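Local structure of SusD superfamily protein (Parabacteroides distasonis, 3OTN) at residues A[191-199]-A[212-223]; A[408-416]-A[431-442]. The protein probably binds carbohydrate or another nutrient at the bacterial outer membrane. All blocks are in the same frame, centred on the assembly; numbering follows the deposited sequence. Where two conformers were deposited one is given.

Contact 1: A[191-199]-A[212-223]; sequences KALLADVYL and YYAESAKRSLEV
Around Ala195 and Ser216, whose CA atoms lie 4.2 Å apart, two helical segments run antiparallel, their axes 7.7 Å apart at closest approach and 164° between their directions. Residues 191-199 and 212-223 form a helical hairpin, consistent with the TPR-like helical scaffold of SusD proteins, and two knobs-into-holes interlock it: Tyr198 sits among Tyr212, Glu215, Ser216 and Arg219, and Arg219 among Lys191, Leu194, Ala195 and Tyr198. With chi1 of Tyr198 at -79°, CG lies beside the backbone N and the ring leans onto the second helix, where Glu215 CB packs over one face, 3.8 Å from the centroid. Leu194 CD1 takes the opposite face, toward the rim, so the ring is held from both sides. Tyr198 CD1 meets the edge of the Tyr212 ring, 3.6 Å from Tyr212 CD1, the two rings oblique.

The Arg219 guanidinium receives Tyr198 CE2 over one face. Close to its own plane Arg219 NH1 donates to the backbone Glu215 O at 3.2 Å, and NE forms a salt bridge with Glu172 of helix 156-172, which also pairs with Lys191. The bonds to Glu215 O and Glu172 hold the guanidinium's rotation. Lys191 NZ also forms a salt bridge with Glu222 OE1, modelled so close that its exact length is doubtful, while Lys191 CB rests on Val223 CG2. At the close approach of the helices, Ser216 OG donates to Ala195 O at 2.7 Å, tilted 33° from the carbonyl plane, and Leu199 N reaches the same oxygen from the opposite face.

Contact 2: A[408-416]-A[431-442]; sequences EEVWDQRYF and TRKIRDDKSGEY. With ACT (acetate ion), chain I.
Asp412 OD1 receives two donors from the 431-442 segment. Tyr442 OH gives its proton to OD1 at 2.6 Å along the anti lone pair, and Arg435 NE comes from above the carboxylate plane at 2.8 Å with an N-H...O angle of 179°. Arg435, its CG swung opposite the backbone N (chi1 -166°) and its chain extended to NE, carries the guanidinium there, and a weak bond from NH2 to Asp412 OD2 completes the salt bridge. The guanidinium lies between Phe416 CZ, centred over one face, and Gly440 CA on the other; at its edge NH1 and NH2 both donate to an acetate ion, probably from the crystallisation liquor.

An aromatic cluster backs this polar centre. Trp411 directs CE3 over the centre of the Tyr442 ring, 3.5 Å from Tyr442 CD1, in an edge-to-face pair, and Tyr442 turns its own edge to the face of Tyr415 in an offset edge-to-face pair. The 431-442 segment supplies the first strand, connecting loop and first residue of the second strand of a beta hairpin, so the cluster seats this hairpin on helix 403-418.

Arg435 CB lies over the Tyr415 face, 3.8 Å from its centroid, while the Tyr415 hydroxyl accepts from Arg435 N at 3.1 Å. Farther out, the indole NE1 is bonded to Glu369 of helix 360-375. Water 1 bridges Glu408 OE1 and Tyr442 N.

In the fold
From the N terminus, contact 1 comes first: helix 187-202 turns through a short connection into helix 210-225, and the contact closes that loop of 12 residues. The chain then runs on for nearly two hundred residues before contact 2 joins helix 403-418 to the beta hairpin that follows helix 424-431, closing a loop of 14 residues. The two closures are in series and neither nest nor cross. The centres of contact 1 and contact 2 are about 22 Å apart. Between contact 1 and contact 2 the nearest atoms are about 6 Å apart, without touching. Helix 360-375 links them indirectly: it packs against Asp196 and Ser220 of contact 1 and against Val410 and Arg414 in the helix of contact 2.

Contact 1: A[191-199]-A[212-223]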
loop_
_atom_site.group_PDB
_atom_site.type_symbol
_atom_site.label_atom_id
_atom_site.label_comp_id
_atom_site.label_asym_id
_atom_site.label_seq_id
_atom_site.Cartn_x
_atom_site.Cartn_y
_atom_site.Cartn_z
ATOM N N LYS A 191 12.828 -8.328 -3.297
ATOM C CA LYS A 191 12.998 -7.822 -4.678
ATOM C C LYS A 191 11.877 -6.871 -5.062
ATOM O O LYS A 191 12.137 -5.892 -5.726
ATOM C CB LYS A 191 13.058 -8.934 -5.742
ATOM C CG LYS A 191 14.084 -9.990 -5.552
ATOM C CD LYS A 191 15.453 -9.501 -5.671
ATOM C CE LYS A 191 16.478 -10.701 -5.692
ATOM N NZ LYS A 191 17.778 -10.113 -5.992
ATOM N N ALA A 192 10.647 -7.148 -4.633
ATOM C CA ALA A 192 9.498 -6.256 -4.917
ATOM C C ALA A 192 9.684 -4.892 -4.243
ATOM O O ALA A 192 9.492 -3.845 -4.863
ATOM C CB ALA A 192 8.185 -6.903 -4.471
ATOM N N LEU A 193 10.066 -4.906 -2.971
ATOM C CA LEU A 193 10.323 -3.685 -2.247
ATOM C C LEU A 193 11.487 -2.918 -2.833
ATOM O O LEU A 193 11.378 -1.702 -3.018
ATOM C CB LEU A 193 10.598 -3.946 -0.765
ATOM C CG LEU A 193 10.882 -2.705 0.097
ATOM C CD1 LEU A 193 9.789 -1.625 -0.080
ATOM C CD2 LEU A 193 11.036 -3.115 1.557
ATOM N N LEU A 194 12.591 -3.617 -3.128
ATOM C CA LEU A 194 13.779 -2.953 -3.661
ATOM C C LEU A 194 13.505 -2.407 -5.083
ATOM O O LEU A 194 13.987 -1.321 -5.428
ATOM C CB LEU A 194 15.027 -3.849 -3.588
ATOM C CG LEU A 194 16.364 -3.237 -4.018
ATOM C CD1 LEU A 194 16.631 -1.897 -3.335
ATOM C CD2 LEU A 194 17.520 -4.201 -3.759
ATOM N N ALA A 195 12.683 -3.097 -5.881
ATOM C CA ALA A 195 12.246 -2.522 -7.168
ATOM C C ALA A 195 11.549 -1.153 -6.961
ATOM O O ALA A 195 11.821 -0.173 -7.647
ATOM C CB ALA A 195 11.318 -3.487 -7.926
ATOM N N ASP A 196 10.668 -1.119 -5.992
ATOM C CA ASP A 196 9.875 0.049 -5.691
ATOM C C ASP A 196 10.773 1.171 -5.122
ATOM O O ASP A 196 10.616 2.362 -5.492
ATOM C CB ASP A 196 8.767 -0.353 -4.707
ATOM C CG ASP A 196 7.601 0.632 -4.652
ATOM O OD1 ASP A 196 7.624 1.674 -5.325
ATOM O OD2 ASP A 196 6.653 0.366 -3.874
ATOM N N VAL A 197 11.701 0.799 -4.240
ATOM C CA VAL A 197 12.669 1.744 -3.691
ATOM C C VAL A 197 13.469 2.449 -4.789
ATOM O O VAL A 197 13.516 3.660 -4.839
ATOM C CB VAL A 197 13.602 1.068 -2.651
ATOM C CG1 VAL A 197 14.812 1.937 -2.333
ATOM C CG2 VAL A 197 12.777 0.735 -1.371
ATOM N N TYR A 198 14.064 1.682 -5.683
ATOM C CA TYR A 198 14.844 2.254 -6.763
ATOM C C TYR A 198 14.025 3.038 -7.798
ATOM O O TYR A 198 14.472 4.082 -8.266
ATOM C CB TYR A 198 15.615 1.136 -7.451
ATOM C CG TYR A 198 16.863 0.669 -6.740
ATOM C CD1 TYR A 198 17.758 1.581 -6.139
ATOM C CD2 TYR A 198 17.248 -0.658 -6.806
ATOM C CE1 TYR A 198 18.952 1.160 -5.577
ATOM C CE2 TYR A 198 18.452 -1.086 -6.232
ATOM C CZ TYR A 198 19.297 -0.192 -5.623
ATOM O OH TYR A 198 20.514 -0.634 -5.094
ATOM N N LEU A 199 12.821 2.548 -8.132
ATOM C CA LEU A 199 11.914 3.279 -9.007
ATOM C C LEU A 199 11.563 4.647 -8.409
ATOM O O LEU A 199 11.577 5.658 -9.121
ATOM C CB LEU A 199 10.630 2.476 -9.264
ATOM C CG LEU A 199 9.533 3.114 -10.118
ATOM C CD1 LEU A 199 10.051 3.496 -11.497
ATOM C CD2 LEU A 199 8.270 2.144 -10.155
ATOM N N TYR A 212 18.985 4.354 -11.717
ATOM C CA TYR A 212 18.082 3.825 -10.701
ATOM C C TYR A 212 16.887 3.108 -11.319
ATOM O O TYR A 212 16.416 2.098 -10.768
ATOM C CB TYR A 212 17.659 4.908 -9.697
ATOM C CG TYR A 212 18.812 5.322 -8.805
ATOM C CD1 TYR A 212 19.102 4.595 -7.660
ATOM C CD2 TYR A 212 19.630 6.402 -9.119
ATOM C CE1 TYR A 212 20.155 4.935 -6.833
ATOM C CE2 TYR A 212 20.705 6.746 -8.303
ATOM C CZ TYR A 212 20.952 6.011 -7.156
ATOM O OH TYR A 212 21.981 6.344 -6.324
ATOM N N TYR A 213 16.416 3.581 -12.465
ATOM C CA TYR A 213 15.392 2.813 -13.203
ATOM C C TYR A 213 15.923 1.431 -13.609
ATOM O O TYR A 213 15.211 0.447 -13.508
ATOM C CB TYR A 213 14.927 3.525 -14.473
ATOM C CG TYR A 213 14.172 4.803 -14.250
ATOM C CD1 TYR A 213 12.933 4.801 -13.627
ATOM C CD2 TYR A 213 14.672 6.012 -14.732
ATOM C CE1 TYR A 213 12.195 5.993 -13.480
ATOM C CE2 TYR A 213 13.968 7.204 -14.573
ATOM C CZ TYR A 213 12.740 7.186 -13.940
ATOM O OH TYR A 213 12.032 8.351 -13.762
ATOM N N ALA A 214 17.169 1.372 -14.093
ATOM C CA ALA A 214 17.747 0.089 -14.501
ATOM C C ALA A 214 17.942 -0.824 -13.277
ATOM O O ALA A 214 17.694 -2.030 -13.369
ATOM C CB ALA A 214 19.048 0.287 -15.235
ATOM N N GLU A 215 18.371 -0.272 -12.136
ATOM C CA GLU A 215 18.503 -1.092 -10.920
ATOM C C GLU A 215 17.140 -1.653 -10.493
ATOM O O GLU A 215 17.052 -2.800 -10.041
ATOM C CB GLU A 215 19.149 -0.307 -9.783
ATOM C CG GLU A 215 20.609 0.023 -10.028
ATOM C CD GLU A 215 21.472 -1.209 -10.225
ATOM O OE1 GLU A 215 21.394 -2.126 -9.375
ATOM O OE2 GLU A 215 22.245 -1.245 -11.213
ATOM N N SER A 216 16.082 -0.843 -10.639
ATOM C CA SER A 216 14.693 -1.278 -10.328
ATOM C C SER A 216 14.278 -2.445 -11.204
ATOM O O SER A 216 13.865 -3.500 -10.692
ATOM C CB SER A 216 13.674 -0.130 -10.513
ATOM O OG SER A 216 12.324 -0.551 -10.271
ATOM N N ALA A 217 14.381 -2.232 -12.515
ATOM C CA ALA A 217 14.013 -3.224 -13.529
ATOM C C ALA A 217 14.697 -4.597 -13.299
ATOM O O ALA A 217 14.047 -5.622 -13.494
ATOM C CB ALA A 217 14.299 -2.688 -14.970
ATOM N N LYS A 218 15.960 -4.597 -12.845
ATOM C CA LYS A 218 16.700 -5.824 -12.524
ATOM C C LYS A 218 15.923 -6.668 -11.500
ATOM O O LYS A 218 15.782 -7.901 -11.645
ATOM C CB LYS A 218 18.102 -5.472 -11.958
ATOM C CG LYS A 218 19.094 -6.638 -11.878
ATOM C CD LYS A 218 20.332 -6.356 -10.977
ATOM C CE LYS A 218 21.293 -5.286 -11.535
ATOM N NZ LYS A 218 22.444 -4.939 -10.601
ATOM N N ARG A 219 15.438 -6.000 -10.451
ATOM C CA ARG A 219 14.763 -6.696 -9.361
ATOM C C ARG A 219 13.405 -7.245 -9.736
ATOM O O ARG A 219 13.103 -8.375 -9.415
ATOM C CB ARG A 219 14.641 -5.836 -8.104
ATOM C CG ARG A 219 15.871 -5.875 -7.204
ATOM C CD ARG A 219 17.096 -5.454 -7.878
ATOM N NE ARG A 219 18.277 -5.501 -7.039
ATOM C CZ ARG A 219 19.376 -4.783 -7.263
ATOM N NH1 ARG A 219 19.458 -3.953 -8.300
ATOM N NH2 ARG A 219 20.416 -4.916 -6.456
ATOM N N SER A 220 12.581 -6.426 -10.371
ATOM C CA SER A 220 11.261 -6.886 -10.813
ATOM C C SER A 220 11.383 -8.013 -11.849
ATOM O O SER A 220 10.570 -8.959 -11.825
ATOM C CB SER A 220 10.402 -5.704 -11.295
ATOM O OG SER A 220 11.128 -4.905 -12.204
ATOM N N LEU A 221 12.391 -7.927 -12.739
ATOM C CA LEU A 221 12.643 -8.980 -13.725
ATOM C C LEU A 221 13.013 -10.294 -13.041
ATOM O O LEU A 221 12.546 -11.353 -13.469
ATOM C CB LEU A 221 13.745 -8.610 -14.712
ATOM C CG LEU A 221 13.892 -9.519 -15.940
ATOM C CD1 LEU A 221 12.602 -9.618 -16.707
ATOM C CD2 LEU A 221 14.988 -8.968 -16.847
ATOM N N GLU A 222 13.812 -10.222 -11.967
ATOM C CA GLU A 222 14.151 -11.420 -11.176
ATOM C C GLU A 222 12.881 -12.097 -10.656
ATOM O O GLU A 222 12.762 -13.333 -10.727
ATOM C CB GLU A 222 15.153 -11.105 -10.037
ATOM C CG GLU A 222 16.619 -10.924 -10.539
ATOM C CD GLU A 222 17.598 -10.257 -9.533
ATOM O OE1 GLU A 222 17.222 -9.932 -8.406
ATOM O OE2 GLU A 222 18.783 -10.044 -9.882
ATOM N N VAL A 223 11.921 -11.301 -10.161
ATOM C CA VAL A 223 10.657 -11.860 -9.666
ATOM C C VAL A 223 9.884 -12.569 -10.795
ATOM O O VAL A 223 9.336 -13.648 -10.588
ATOM C CB VAL A 223 9.752 -10.786 -8.975
ATOM C CG1 VAL A 223 8.406 -11.400 -8.514
ATOM C CG2 VAL A 223 10.469 -10.168 -7.761
#

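Contact 2: A[408-416]-A[431-442]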
loop_
_atom_site.group_PDB
_atom_site.type_symbol
_atom_site.label_atom_id
_atom_site.label_comp_id
_atom_site.label_asym_id
_atom_site.label_seq_id
_atom_site.Cartn_x
_atom_site.Cartn_y
_atom_site.Cartn_z
ATOM N N GLU A 408 2.422 6.267 -20.296
ATOM C CA GLU A 408 1.131 6.704 -19.792
ATOM C C GLU A 408 0.112 5.551 -19.735
ATOM O O GLU A 408 -0.769 5.541 -18.855
ATOM C CB GLU A 408 0.623 7.915 -20.588
ATOM C CG GLU A 408 1.507 9.132 -20.349
ATOM C CD GLU A 408 0.979 10.432 -20.919
ATOM O OE1 GLU A 408 -0.154 10.461 -21.429
ATOM O OE2 GLU A 408 1.718 11.439 -20.819
ATOM N N GLU A 409 0.218 4.594 -20.653
ATOM C CA GLU A 409 -0.631 3.382 -20.607
ATOM C C GLU A 409 -0.294 2.506 -19.402
ATOM O O GLU A 409 -1.208 1.953 -18.793
ATOM C CB GLU A 409 -0.516 2.569 -21.893
ATOM C CG GLU A 409 -1.270 1.232 -21.888
ATOM C CD GLU A 409 -2.775 1.386 -21.708
ATOM O OE1 GLU A 409 -3.343 2.461 -22.004
ATOM O OE2 GLU A 409 -3.394 0.397 -21.299
ATOM N N VAL A 410 0.997 2.387 -19.057
ATOM C CA VAL A 410 1.426 1.662 -17.819
ATOM C C VAL A 410 0.833 2.358 -16.591
ATOM O O VAL A 410 0.218 1.729 -15.737
ATOM C CB VAL A 410 2.963 1.601 -17.710
ATOM C CG1 VAL A 410 3.408 1.068 -16.350
ATOM C CG2 VAL A 410 3.556 0.774 -18.874
ATOM N N TRP A 411 0.965 3.685 -16.549
ATOM C CA TRP A 411 0.335 4.477 -15.506
ATOM C C TRP A 411 -1.172 4.205 -15.469
ATOM O O TRP A 411 -1.723 3.958 -14.390
ATOM C CB TRP A 411 0.589 5.958 -15.684
ATOM C CG TRP A 411 1.983 6.410 -15.381
ATOM C CD1 TRP A 411 2.978 5.718 -14.704
ATOM C CD2 TRP A 411 2.540 7.671 -15.720
ATOM N NE1 TRP A 411 4.106 6.489 -14.619
ATOM C CE2 TRP A 411 3.875 7.686 -15.242
ATOM C CE3 TRP A 411 2.053 8.791 -16.407
ATOM C CZ2 TRP A 411 4.712 8.797 -15.399
ATOM C CZ3 TRP A 411 2.896 9.903 -16.563
ATOM C CH2 TRP A 411 4.210 9.884 -16.070
ATOM N N ASP A 412 -1.826 4.215 -16.637
ATOM C CA ASP A 412 -3.263 3.963 -16.692
ATOM C C ASP A 412 -3.614 2.634 -16.010
ATOM O O ASP A 412 -4.530 2.567 -15.147
ATOM C CB ASP A 412 -3.796 3.944 -18.128
ATOM C CG ASP A 412 -4.120 5.345 -18.688
ATOM O OD1 ASP A 412 -3.844 6.400 -18.055
ATOM O OD2 ASP A 412 -4.665 5.380 -19.807
ATOM N N GLN A 413 -2.898 1.574 -16.378
ATOM C CA GLN A 413 -3.176 0.281 -15.786
ATOM C C GLN A 413 -2.867 0.236 -14.288
ATOM O O GLN A 413 -3.520 -0.502 -13.566
ATOM C CB GLN A 413 -2.514 -0.871 -16.555
ATOM C CG GLN A 413 -2.974 -0.978 -18.006
ATOM C CD GLN A 413 -4.484 -0.963 -18.147
ATOM O OE1 GLN A 413 -5.184 -1.554 -17.332
ATOM N NE2 GLN A 413 -4.991 -0.287 -19.169
ATOM N N ARG A 414 -1.917 1.046 -13.820
ATOM C CA ARG A 414 -1.686 1.179 -12.404
ATOM C C ARG A 414 -2.921 1.784 -11.719
ATOM O O ARG A 414 -3.345 1.294 -10.671
ATOM C CB ARG A 414 -0.443 2.005 -12.110
ATOM C CG ARG A 414 0.863 1.267 -12.479
ATOM C CD ARG A 414 2.093 2.060 -12.009
ATOM N NE ARG A 414 2.130 2.033 -10.558
ATOM C CZ ARG A 414 2.533 1.011 -9.827
ATOM N NH1 ARG A 414 3.044 -0.079 -10.386
ATOM N NH2 ARG A 414 2.464 1.089 -8.512
ATOM N N TYR A 415 -3.465 2.864 -12.288
ATOM C CA TYR A 415 -4.653 3.482 -11.723
ATOM C C TYR A 415 -5.828 2.485 -11.756
ATOM O O TYR A 415 -6.499 2.259 -10.747
ATOM C CB TYR A 415 -5.069 4.739 -12.488
ATOM C CG TYR A 415 -4.357 6.023 -12.060
ATOM C CD1 TYR A 415 -2.996 6.218 -12.306
ATOM C CD2 TYR A 415 -5.063 7.063 -11.465
ATOM C CE1 TYR A 415 -2.352 7.416 -11.964
ATOM C CE2 TYR A 415 -4.437 8.245 -11.118
ATOM C CZ TYR A 415 -3.102 8.429 -11.375
ATOM O OH TYR A 415 -2.517 9.603 -10.999
ATOM N N PHE A 416 -6.051 1.890 -12.918
ATOM C CA PHE A 416 -7.226 1.067 -13.122
ATOM C C PHE A 416 -7.177 -0.274 -12.407
ATOM O O PHE A 416 -8.219 -0.714 -11.895
ATOM C CB PHE A 416 -7.529 0.871 -14.591
ATOM C CG PHE A 416 -7.843 2.179 -15.346
ATOM C CD1 PHE A 416 -8.734 3.128 -14.824
ATOM C CD2 PHE A 416 -7.287 2.414 -16.579
ATOM C CE1 PHE A 416 -9.021 4.309 -15.539
ATOM C CE2 PHE A 416 -7.573 3.588 -17.301
ATOM C CZ PHE A 416 -8.445 4.524 -16.770
ATOM N N THR A 431 5.945 10.693 -9.495
ATOM C CA THR A 431 5.866 11.251 -10.839
ATOM C C THR A 431 5.551 12.755 -10.811
ATOM O O THR A 431 5.830 13.443 -11.775
ATOM C CB THR A 431 4.784 10.547 -11.688
ATOM O OG1 THR A 431 3.476 10.738 -11.116
ATOM C CG2 THR A 431 5.061 9.071 -11.791
ATOM N N ARG A 432 4.962 13.250 -9.713
ATOM C CA ARG A 432 4.355 14.607 -9.627
ATOM C C ARG A 432 3.381 14.851 -10.789
ATOM O O ARG A 432 3.323 15.944 -11.343
ATOM C CB ARG A 432 5.412 15.714 -9.492
ATOM C CG ARG A 432 6.042 15.662 -8.092
ATOM C CD ARG A 432 6.987 16.761 -7.802
ATOM N NE ARG A 432 7.680 16.492 -6.537
ATOM C CZ ARG A 432 8.691 17.225 -6.077
ATOM N NH1 ARG A 432 9.119 18.268 -6.766
ATOM N NH2 ARG A 432 9.293 16.915 -4.935
ATOM N N LYS A 433 2.623 13.802 -11.112
ATOM C CA LYS A 433 1.570 13.838 -12.117
ATOM C C LYS A 433 0.304 13.234 -11.527
ATOM O O LYS A 433 0.357 12.250 -10.797
ATOM C CB LYS A 433 1.962 13.068 -13.389
ATOM C CG LYS A 433 3.209 13.589 -14.110
ATOM C CD LYS A 433 2.926 14.772 -14.993
ATOM C CE LYS A 433 4.177 15.177 -15.773
ATOM N NZ LYS A 433 3.871 16.442 -16.480
ATOM N N ILE A 434 -0.836 13.823 -11.871
ATOM C CA ILE A 434 -2.153 13.321 -11.473
ATOM C C ILE A 434 -2.989 13.062 -12.748
ATOM O O ILE A 434 -3.122 13.948 -13.626
ATOM C CB ILE A 434 -2.858 14.359 -10.605
ATOM C CG1 ILE A 434 -2.219 14.373 -9.202
ATOM C CG2 ILE A 434 -4.365 14.095 -10.516
ATOM C CD1 ILE A 434 -2.767 15.490 -8.292
ATOM N N ARG A 435 -3.547 11.857 -12.848
ATOM C CA ARG A 435 -4.415 11.540 -13.970
ATOM C C ARG A 435 -5.755 12.289 -13.821
ATOM O O ARG A 435 -6.448 12.134 -12.830
ATOM C CB ARG A 435 -4.674 10.032 -14.054
ATOM C CG ARG A 435 -5.283 9.608 -15.367
ATOM C CD ARG A 435 -5.665 8.128 -15.370
ATOM N NE ARG A 435 -5.914 7.684 -16.732
ATOM C CZ ARG A 435 -7.050 7.844 -17.402
ATOM N NH1 ARG A 435 -8.123 8.444 -16.857
ATOM N NH2 ARG A 435 -7.119 7.392 -18.643
ATOM N N ASP A 436 -6.101 13.100 -14.811
ATOM C CA ASP A 436 -7.371 13.802 -14.831
ATOM C C ASP A 436 -8.472 12.876 -15.348
ATOM O O ASP A 436 -8.341 12.281 -16.416
ATOM C CB ASP A 436 -7.298 15.048 -15.729
ATOM C CG ASP A 436 -8.627 15.809 -15.763
ATOM O OD1 ASP A 436 -9.054 16.311 -14.711
ATOM O OD2 ASP A 436 -9.228 15.879 -16.841
ATOM N N ASP A 437 -9.567 12.765 -14.609
ATOM C CA ASP A 437 -10.583 11.736 -14.912
ATOM C C ASP A 437 -11.299 12.011 -16.250
ATOM O O ASP A 437 -11.551 11.089 -17.021
ATOM C CB ASP A 437 -11.614 11.676 -13.807
ATOM C CG ASP A 437 -11.036 11.235 -12.498
ATOM O OD1 ASP A 437 -10.177 10.332 -12.520
ATOM O OD2 ASP A 437 -11.448 11.786 -11.447
ATOM N N LYS A 438 -11.597 13.279 -16.505
ATOM C CA LYS A 438 -12.371 13.674 -17.675
ATOM C C LYS A 438 -11.571 13.491 -18.973
ATOM O O LYS A 438 -12.082 12.948 -19.945
ATOM C CB LYS A 438 -12.842 15.140 -17.540
ATOM N N SER A 439 -10.309 13.918 -18.979
ATOM C CA SER A 439 -9.520 13.962 -20.228
ATOM C C SER A 439 -8.578 12.769 -20.364
ATOM O O SER A 439 -8.115 12.462 -21.454
ATOM C CB SER A 439 -8.721 15.260 -20.282
ATOM O OG SER A 439 -7.700 15.261 -19.306
ATOM N N GLY A 440 -8.268 12.121 -19.244
ATOM C CA GLY A 440 -7.320 11.026 -19.230
ATOM C C GLY A 440 -5.881 11.493 -19.338
ATOM O O GLY A 440 -4.970 10.661 -19.461
ATOM N N GLU A 441 -5.655 12.805 -19.225
ATOM C CA GLU A 441 -4.313 13.358 -19.342
ATOM C C GLU A 441 -3.621 13.406 -17.992
ATOM O O GLU A 441 -4.267 13.580 -16.962
ATOM C CB GLU A 441 -4.370 14.760 -19.967
ATOM C CG GLU A 441 -4.969 14.737 -21.356
ATOM C CD GLU A 441 -4.965 16.086 -22.031
ATOM O OE1 GLU A 441 -4.646 17.097 -21.356
ATOM O OE2 GLU A 441 -5.301 16.123 -23.236
ATOM N N TYR A 442 -2.297 13.262 -18.016
ATOM C CA TYR A 442 -1.482 13.356 -16.834
ATOM C C TYR A 442 -1.081 14.816 -16.675
ATOM O O TYR A 442 -0.355 15.359 -17.504
ATOM C CB TYR A 442 -0.303 12.351 -16.891
ATOM C CG TYR A 442 -0.817 10.947 -16.664
ATOM C CD1 TYR A 442 -0.908 10.410 -15.369
ATOM C CD2 TYR A 442 -1.300 10.182 -17.729
ATOM C CE1 TYR A 442 -1.428 9.171 -15.163
ATOM C CE2 TYR A 442 -1.846 8.930 -17.525
ATOM C CZ TYR A 442 -1.905 8.429 -16.246
ATOM O OH TYR A 442 -2.439 7.209 -16.028
HETATM C C ACT I . -10.656 8.840 -19.967
HETATM O O ACT I . -10.178 8.231 -18.977
HETATM O OXT ACT I . -11.441 9.755 -19.680
HETATM C CH3 ACT I . -10.336 8.543 -21.406
HETATM O O HOH W 1 -1.030 13.217 -20.526
HETATM O O HOH W 2 -4.114 8.129 -20.340
HETATM O O HOH W 3 0.086 9.615 -11.259
#